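Local coordinates for alkaline phosphatase (PDB 2W5V), which probably hydrolyses phosphate monoesters at alkaline pH, using a metal-dependent active site that holds zinc and magnesium ions, at residues G103-E116 with P138-L150. The protein carries 1 engineered substitution. Residues are numbered along the deposited sequence; the frame is centred on the assembly and turned at random.
Sequences GVADDSTAVKSIVE and PASFYAHALNRGL
His144 and Glu116 meet in a His-carboxylate hydrogen bond in the alkaline phosphatase fold; the carboxylate also belongs to a capping box with Ser113 at the start of helix 114-120. The two side chains come from opposite directions, and His144 NE2 donates a hydrogen bond to Glu116 OE2 over 2.7 Å. The acceptor lies close to the ring plane, but the bond reaches the carboxylate on its syn side from 33° out of the carboxylate plane. Glu116 is itself steadied: its OE1 accepts from Ser113 N at 2.9 Å, while Ser113 OG caps Glu116 N. At the other nitrogen, His144 ND1 donates to Gly103 O over 2.7 Å in a nearly straight bond (174°), again within the ring plane. With CG anti to the carbonyl carbon (chi1 -56°), the imidazole is turned into the 103-116 loop, where Ala110 CB stands 3.9 Å from His144 ND1. With both nitrogens placed as donors, the ring is probably cationic, which would make the bond to Glu116 charge-assisted. An alanine in place of His144 would probably leave Glu116 OE2 and Gly103 O without the imidazole N-H groups that join them and weaken the link between the two loops. His144, Glu153 and Asp157 have been seen to bind a magnesium ion, at a site that holds none in this chain.

Beside this polar link, Phe141 lies alongside Ile114 near strand 249-255 of the central sheet, and Val115 CG2 approaches the edge of its ring. At the far end, Leu146 CD2 presses on Ser108 CB at 3.3 Å, tighter than usual carbon contact.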
loop_
_atom_site.group_PDB
_atom_site.type_symbol
_atom_site.label_atom_id
_atom_site.label_comp_id
_atom_site.label_asym_id
_atom_site.label_seq_id
_atom_site.Cartn_x
_atom_site.Cartn_y
_atom_site.Cartn_z
ATOM N N GLY B 103 -6.509 20.335 15.938
ATOM C CA GLY B 103 -7.000 19.845 17.216
ATOM C C GLY B 103 -8.373 20.391 17.584
ATOM O O GLY B 103 -8.693 20.541 18.769
ATOM N N VAL B 104 -9.181 20.706 16.574
ATOM C CA VAL B 104 -10.576 21.084 16.803
ATOM C C VAL B 104 -11.503 20.236 15.923
ATOM O O VAL B 104 -11.104 19.744 14.857
ATOM C CB VAL B 104 -10.848 22.591 16.551
ATOM C CG1 VAL B 104 -10.027 23.441 17.495
ATOM C CG2 VAL B 104 -10.562 22.956 15.093
ATOM N N ALA B 105 -12.730 20.058 16.395
ATOM C CA ALA B 105 -13.735 19.270 15.696
ATOM C C ALA B 105 -14.355 20.049 14.545
ATOM O O ALA B 105 -14.046 21.221 14.332
ATOM C CB ALA B 105 -14.820 18.805 16.672
ATOM N N ASP B 106 -15.243 19.395 13.806
ATOM C CA ASP B 106 -15.848 20.017 12.641
ATOM C C ASP B 106 -16.570 21.324 12.957
ATOM O O ASP B 106 -16.677 22.191 12.087
ATOM C CB ASP B 106 -16.799 19.050 11.944
ATOM C CG ASP B 106 -17.198 19.533 10.574
ATOM O OD1 ASP B 106 -16.352 19.471 9.657
ATOM O OD2 ASP B 106 -18.350 19.989 10.418
ATOM N N ASP B 107 -17.064 21.462 14.189
ATOM C CA ASP B 107 -17.733 22.687 14.636
ATOM C C ASP B 107 -16.778 23.693 15.287
ATOM O O ASP B 107 -17.213 24.644 15.932
ATOM C CB ASP B 107 -18.873 22.362 15.609
ATOM C CG ASP B 107 -18.377 21.816 16.943
ATOM O OD1 ASP B 107 -17.147 21.768 17.157
ATOM O OD2 ASP B 107 -19.220 21.429 17.784
ATOM N N SER B 108 -15.480 23.460 15.140
ATOM C CA SER B 108 -14.462 24.393 15.624
ATOM C C SER B 108 -14.161 24.342 17.131
ATOM O O SER B 108 -13.290 25.066 17.608
ATOM C CB SER B 108 -14.800 25.825 15.199
ATOM O OG SER B 108 -14.480 26.021 13.834
ATOM N N THR B 109 -14.857 23.490 17.877
ATOM C CA THR B 109 -14.586 23.359 19.308
ATOM C C THR B 109 -13.381 22.458 19.570
ATOM O O THR B 109 -13.159 21.483 18.851
ATOM C CB THR B 109 -15.795 22.788 20.070
ATOM O OG1 THR B 109 -16.137 21.507 19.534
ATOM C CG2 THR B 109 -16.994 23.723 19.951
ATOM N N ALA B 110 -12.603 22.770 20.602
ATOM C CA ALA B 110 -11.433 21.951 20.898
ATOM C C ALA B 110 -11.843 20.541 21.312
ATOM O O ALA B 110 -12.897 20.324 21.922
ATOM C CB ALA B 110 -10.563 22.597 21.968
ATOM N N VAL B 111 -10.996 19.582 20.976
ATOM C CA VAL B 111 -11.220 18.207 21.369
ATOM C C VAL B 111 -9.957 17.711 22.078
ATOM O O VAL B 111 -8.847 18.140 21.754
ATOM C CB VAL B 111 -11.609 17.333 20.142
ATOM C CG1 VAL B 111 -10.827 17.754 18.920
ATOM C CG2 VAL B 111 -11.392 15.865 20.425
ATOM N N LYS B 112 -10.135 16.836 23.064
ATOM C CA LYS B 112 -9.012 16.319 23.847
ATOM C C LYS B 112 -8.076 15.455 23.001
ATOM O O LYS B 112 -8.522 14.529 22.331
ATOM C CB LYS B 112 -9.536 15.498 25.019
ATOM C CG LYS B 112 -8.478 15.070 26.023
ATOM C CD LYS B 112 -9.158 14.395 27.203
ATOM C CE LYS B 112 -8.190 14.062 28.327
ATOM N NZ LYS B 112 -8.903 13.339 29.427
ATOM N N SER B 113 -6.780 15.752 23.062
ATOM C CA SER B 113 -5.777 15.051 22.252
ATOM C C SER B 113 -5.090 13.913 23.003
ATOM O O SER B 113 -5.193 13.802 24.227
ATOM C CB SER B 113 -4.710 16.039 21.781
ATOM O OG SER B 113 -3.745 16.241 22.801
ATOM N N ILE B 114 -4.362 13.082 22.261
ATOM C CA ILE B 114 -3.640 11.963 22.857
ATOM C C ILE B 114 -2.524 12.463 23.785
ATOM O O ILE B 114 -2.202 11.823 24.786
ATOM C CB ILE B 114 -3.069 11.014 21.769
ATOM C CG1 ILE B 114 -2.619 9.682 22.391
ATOM C CG2 ILE B 114 -1.948 11.693 21.032
ATOM C CD1 ILE B 114 -3.749 8.888 23.039
ATOM N N VAL B 115 -1.937 13.610 23.459
ATOM C CA VAL B 115 -0.938 14.214 24.341
ATOM C C VAL B 115 -1.561 14.663 25.673
ATOM O O VAL B 115 -0.954 14.500 26.735
ATOM C CB VAL B 115 -0.214 15.396 23.650
ATOM C CG1 VAL B 115 0.596 16.214 24.647
ATOM C CG2 VAL B 115 0.685 14.879 22.525
ATOM N N GLU B 116 -2.764 15.235 25.621
ATOM C CA GLU B 116 -3.446 15.654 26.846
ATOM C C GLU B 116 -3.870 14.449 27.696
ATOM O O GLU B 116 -3.800 14.485 28.924
ATOM C CB GLU B 116 -4.644 16.557 26.514
ATOM C CG GLU B 116 -4.202 17.913 25.964
ATOM C CD GLU B 116 -5.309 18.698 25.255
ATOM O OE1 GLU B 116 -6.288 18.092 24.763
ATOM O OE2 GLU B 116 -5.177 19.937 25.170
ATOM N N PRO B 138 3.017 18.736 13.736
ATOM C CA PRO B 138 3.361 18.830 15.162
ATOM C C PRO B 138 2.271 19.583 15.912
ATOM O O PRO B 138 1.912 19.196 17.016
ATOM C CB PRO B 138 4.643 19.687 15.188
ATOM C CG PRO B 138 5.064 19.876 13.813
ATOM C CD PRO B 138 3.974 19.443 12.871
ATOM N N ALA B 139 1.749 20.648 15.314
ATOM C CA ALA B 139 0.805 21.522 16.013
ATOM C C ALA B 139 -0.423 20.750 16.481
ATOM O O ALA B 139 -0.937 20.979 17.578
ATOM C CB ALA B 139 0.382 22.671 15.120
ATOM N N SER B 140 -0.894 19.842 15.636
ATOM C CA SER B 140 -2.089 19.077 15.956
ATOM C C SER B 140 -1.923 18.245 17.223
ATOM O O SER B 140 -2.910 17.811 17.810
ATOM C CB SER B 140 -2.487 18.168 14.788
ATOM O OG SER B 140 -2.852 18.934 13.655
ATOM N N PHE B 141 -0.683 18.028 17.652
ATOM C CA PHE B 141 -0.447 17.231 18.852
ATOM C C PHE B 141 -0.336 18.049 20.155
ATOM O O PHE B 141 -0.300 17.476 21.239
ATOM C CB PHE B 141 0.764 16.310 18.662
ATOM C CG PHE B 141 0.482 15.143 17.750
ATOM C CD1 PHE B 141 0.481 15.312 16.374
ATOM C CD2 PHE B 141 0.166 13.897 18.269
ATOM C CE1 PHE B 141 0.190 14.255 15.524
ATOM C CE2 PHE B 141 -0.122 12.827 17.416
ATOM C CZ PHE B 141 -0.110 13.011 16.047
ATOM N N TYR B 142 -0.297 19.374 20.063
ATOM C CA TYR B 142 -0.211 20.177 21.288
ATOM C C TYR B 142 -1.066 21.443 21.312
ATOM O O TYR B 142 -1.207 22.059 22.364
ATOM C CB TYR B 142 1.242 20.536 21.616
ATOM C CG TYR B 142 1.886 21.491 20.628
ATOM C CD1 TYR B 142 1.715 22.877 20.739
ATOM C CD2 TYR B 142 2.668 21.009 19.594
ATOM C CE1 TYR B 142 2.315 23.752 19.830
ATOM C CE2 TYR B 142 3.267 21.864 18.691
ATOM C CZ TYR B 142 3.094 23.230 18.809
ATOM O OH TYR B 142 3.703 24.052 17.887
ATOM N N ALA B 143 -1.626 21.832 20.170
ATOM C CA ALA B 143 -2.401 23.067 20.089
ATOM C C ALA B 143 -3.847 22.841 19.667
ATOM O O ALA B 143 -4.208 21.772 19.184
ATOM C CB ALA B 143 -1.734 24.055 19.144
ATOM N N HIS B 144 -4.667 23.870 19.851
ATOM C CA HIS B 144 -6.042 23.858 19.368
ATOM C C HIS B 144 -6.331 25.188 18.689
ATOM O O HIS B 144 -6.453 26.211 19.354
ATOM C CB HIS B 144 -7.008 23.643 20.534
ATOM C CG HIS B 144 -6.727 22.402 21.319
ATOM N ND1 HIS B 144 -7.152 21.152 20.916
ATOM C CD2 HIS B 144 -6.054 22.210 22.479
ATOM C CE1 HIS B 144 -6.764 20.251 21.797
ATOM N NE2 HIS B 144 -6.092 20.865 22.756
ATOM N N ALA B 145 -6.421 25.175 17.364
ATOM C CA ALA B 145 -6.594 26.402 16.598
ATOM C C ALA B 145 -7.598 26.189 15.476
ATOM O O ALA B 145 -7.700 25.103 14.930
ATOM C CB ALA B 145 -5.257 26.881 16.037
ATOM N N LEU B 146 -8.333 27.242 15.140
ATOM C CA LEU B 146 -9.377 27.164 14.129
ATOM C C LEU B 146 -8.788 26.973 12.752
ATOM O O LEU B 146 -9.432 26.423 11.866
ATOM C CB LEU B 146 -10.208 28.451 14.121
ATOM C CG LEU B 146 -11.068 28.669 15.353
ATOM C CD1 LEU B 146 -11.860 29.955 15.198
ATOM C CD2 LEU B 146 -11.981 27.485 15.518
ATOM N N ASN B 147 -7.571 27.460 12.564
ATOM C CA ASN B 147 -6.939 27.388 11.260
ATOM C C ASN B 147 -5.433 27.219 11.369
ATOM O O ASN B 147 -4.784 27.908 12.154
ATOM C CB ASN B 147 -7.279 28.629 10.438
ATOM C CG ASN B 147 -6.888 28.478 8.984
ATOM O OD1 ASN B 147 -5.706 28.414 8.653
ATOM N ND2 ASN B 147 -7.885 28.411 8.104
ATOM N N ARG B 148 -4.888 26.299 10.577
ATOM C CA ARG B 148 -3.469 25.957 10.641
ATOM C C ARG B 148 -2.580 27.176 10.360
ATOM O O ARG B 148 -1.395 27.183 10.697
ATOM C CB ARG B 148 -3.163 24.879 9.597
ATOM C CG ARG B 148 -3.425 25.363 8.175
ATOM C CD ARG B 148 -3.087 24.311 7.139
ATOM N NE ARG B 148 -1.664 23.995 7.136
ATOM C CZ ARG B 148 -1.136 22.966 6.481
ATOM N NH1 ARG B 148 -1.917 22.140 5.785
ATOM N NH2 ARG B 148 0.171 22.756 6.533
ATOM N N GLY B 149 -3.147 28.189 9.715
ATOM C CA GLY B 149 -2.412 29.400 9.393
ATOM C C GLY B 149 -2.109 30.275 10.604
ATOM O O GLY B 149 -1.269 31.177 10.531
ATOM N N LEU B 150 -2.783 30.013 11.720
ATOM C CA LEU B 150 -2.593 30.811 12.928
ATOM C C LEU B 150 -1.351 30.366 13.690
ATOM O O LEU B 150 -1.442 29.958 14.845
ATOM C CB LEU B 150 -3.827 30.710 13.829
ATOM C CG LEU B 150 -5.127 31.139 13.146
ATOM C CD1 LEU B 150 -6.327 30.825 14.027
ATOM C CD2 LEU B 150 -5.094 32.632 12.764
HETATM O O HOH W 1 -3.085 18.886 22.570
#